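Local coordinates for protein ATP12 ATPase (Paracoccus denitrificans, PDB 2R31) that probably acts as a chaperone in the assembly of the F1 part of ATP synthase, at residues Pro122-Ala127 with Ala133-Thr138. Numbering follows the deposited sequence.
Sequences PLIDWA and APLRIT
Ile124 meets Leu135 at about a right angle, and this crossing of two branched side chains shows how a chain that has just left a helix can be laid back along it. The delta methyl makes the contact between the two side chains: Ile124 CD1 lies 4.0 Å from Leu135 CB and almost as near to Leu135 CD1. It gets there because CG1 stands anti to the carbonyl carbon (chi1 -63°) and a second bend carries its methyl across to the returning chain. The other branch, CG2, comes up against the backbone, 3.9 Å from Leu135 O. Further along, the CB of Ile137 points toward the helix, and its CG2 makes a looser contact with Ile124 CG1 at 4.4 Å; Arg105 of strand 104-105 touches both isoleucines.

At the other end the polar backbone takes over. Ala133 N donates to Ala127 O over 3.0 Å, the N-H pointing fairly straight (160°) but reaching the oxygen from 35° out of the carbonyl plane. Between this bond and the isoleucine sits a water that donates to Ile124 O and Ala133 O and accepts from Leu135 N, at 2.8 Å from each. Helix 179-186 borders Ala127 and Leu135 through Ile180, while Leu154 of helix 148-159 packs on Ala133 and Leu135.

The irregular segment 133-138 is thus joined to helix 110-130 in two ways: by apolar contacts of Ile124 with Leu135 and Ile137, and by one direct bond and one bridging water that link the helical carbonyls of Ala127 and Ile124 to Ala133 and Leu135, the water giving Leu135 N an acceptor.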
loop_
_atom_site.group_PDB
_atom_site.type_symbol
_atom_site.label_atom_id
_atom_site.label_comp_id
_atom_site.label_asym_id
_atom_site.label_seq_id
_atom_site.Cartn_x
_atom_site.Cartn_y
_atom_site.Cartn_z
ATOM N N PRO A 122 -1.457 16.075 -13.796
ATOM C CA PRO A 122 -2.027 16.654 -12.567
ATOM C C PRO A 122 -1.378 16.130 -11.317
ATOM O O PRO A 122 -1.304 16.841 -10.308
ATOM C CB PRO A 122 -3.496 16.279 -12.660
ATOM C CG PRO A 122 -3.770 16.188 -14.141
ATOM C CD PRO A 122 -2.531 15.540 -14.674
ATOM N N LEU A 123 -0.936 14.876 -11.300
ATOM C CA LEU A 123 -0.301 14.284 -10.149
ATOM C C LEU A 123 1.127 14.766 -9.961
ATOM O O LEU A 123 1.564 15.011 -8.833
ATOM C CB LEU A 123 -0.404 12.737 -10.186
ATOM C CG LEU A 123 -1.802 12.420 -9.537
ATOM C CD1 LEU A 123 -2.921 12.611 -10.431
ATOM C CD2 LEU A 123 -1.543 11.923 -8.206
ATOM N N ILE A 124 1.852 14.929 -11.065
ATOM C CA ILE A 124 3.146 15.597 -11.023
ATOM C C ILE A 124 2.968 17.005 -10.436
ATOM O O ILE A 124 3.777 17.440 -9.590
ATOM C CB ILE A 124 3.816 15.605 -12.413
ATOM C CG1 ILE A 124 4.139 14.185 -12.953
ATOM C CG2 ILE A 124 5.057 16.511 -12.499
ATOM C CD1 ILE A 124 5.184 13.438 -12.153
ATOM N N ASP A 125 1.977 17.731 -10.892
ATOM C CA ASP A 125 1.765 19.106 -10.446
ATOM C C ASP A 125 1.393 19.132 -8.972
ATOM O O ASP A 125 1.846 19.996 -8.219
ATOM C CB ASP A 125 0.693 19.822 -11.262
ATOM C CG ASP A 125 0.997 20.054 -12.728
ATOM O OD1 ASP A 125 2.179 19.910 -13.123
ATOM O OD2 ASP A 125 0.057 20.391 -13.478
ATOM N N TRP A 126 0.577 18.188 -8.529
ATOM C CA TRP A 126 0.218 18.065 -7.111
ATOM C C TRP A 126 1.476 17.885 -6.271
ATOM O O TRP A 126 1.688 18.554 -5.256
ATOM C CB TRP A 126 -0.766 16.904 -6.884
ATOM C CG TRP A 126 -0.899 16.603 -5.438
ATOM C CD1 TRP A 126 -1.657 17.317 -4.535
ATOM C CD2 TRP A 126 -0.268 15.550 -4.723
ATOM N NE1 TRP A 126 -1.503 16.770 -3.294
ATOM C CE2 TRP A 126 -0.673 15.683 -3.366
ATOM C CE3 TRP A 126 0.598 14.487 -5.067
ATOM C CZ2 TRP A 126 -0.253 14.827 -2.358
ATOM C CZ3 TRP A 126 1.026 13.643 -4.069
ATOM C CH2 TRP A 126 0.605 13.813 -2.744
ATOM N N ALA A 127 2.344 16.954 -6.625
ATOM C CA ALA A 127 3.549 16.710 -5.861
ATOM C C ALA A 127 4.453 17.928 -5.887
ATOM O O ALA A 127 5.085 18.266 -4.879
ATOM C CB ALA A 127 4.259 15.444 -6.324
ATOM N N ALA A 133 7.957 18.937 -4.468
ATOM C CA ALA A 133 8.739 17.859 -5.067
ATOM C C ALA A 133 8.435 17.699 -6.536
ATOM O O ALA A 133 7.800 16.739 -6.973
ATOM C CB ALA A 133 8.505 16.571 -4.305
ATOM N N PRO A 134 8.870 18.671 -7.350
ATOM C CA PRO A 134 8.639 18.616 -8.813
ATOM C C PRO A 134 9.505 17.571 -9.461
ATOM O O PRO A 134 10.763 17.682 -9.583
ATOM C CB PRO A 134 9.007 20.060 -9.290
ATOM C CG PRO A 134 10.012 20.524 -8.286
ATOM C CD PRO A 134 9.499 19.955 -6.985
ATOM N N LEU A 135 8.873 16.523 -10.000
ATOM C CA LEU A 135 9.622 15.518 -10.740
ATOM C C LEU A 135 9.780 15.941 -12.193
ATOM O O LEU A 135 8.912 16.539 -12.783
ATOM C CB LEU A 135 8.897 14.176 -10.773
ATOM C CG LEU A 135 8.838 13.416 -9.469
ATOM C CD1 LEU A 135 8.138 12.089 -9.671
ATOM C CD2 LEU A 135 10.263 13.174 -8.908
ATOM N N ARG A 136 10.918 15.528 -12.733
ATOM C CA ARG A 136 11.176 15.633 -14.156
ATOM C C ARG A 136 10.598 14.412 -14.845
ATOM O O ARG A 136 10.623 13.301 -14.276
ATOM C CB ARG A 136 12.675 15.753 -14.375
ATOM C CG ARG A 136 13.338 17.002 -13.732
ATOM C CD ARG A 136 14.845 16.918 -13.817
ATOM N NE ARG A 136 15.455 18.105 -13.185
ATOM C CZ ARG A 136 16.722 18.111 -12.772
ATOM N NH1 ARG A 136 17.468 17.007 -12.925
ATOM N NH2 ARG A 136 17.231 19.206 -12.223
ATOM N N ILE A 137 10.082 14.640 -16.048
ATOM C CA ILE A 137 9.568 13.546 -16.894
ATOM C C ILE A 137 10.465 13.362 -18.112
ATOM O O ILE A 137 11.259 14.214 -18.465
ATOM C CB ILE A 137 8.082 13.714 -17.262
ATOM C CG1 ILE A 137 7.958 14.756 -18.385
ATOM C CG2 ILE A 137 7.243 13.995 -16.011
ATOM C CD1 ILE A 137 6.572 14.915 -18.981
ATOM N N THR A 138 10.347 12.210 -18.724
ATOM C CA THR A 138 11.025 11.929 -19.969
ATOM C C THR A 138 10.186 10.993 -20.773
ATOM O O THR A 138 9.177 10.467 -20.281
ATOM C CB THR A 138 12.452 11.354 -19.693
ATOM O OG1 THR A 138 13.145 11.403 -20.950
ATOM C CG2 THR A 138 12.434 9.964 -19.069
HETATM O O HOH W 1 6.219 16.061 -9.193
#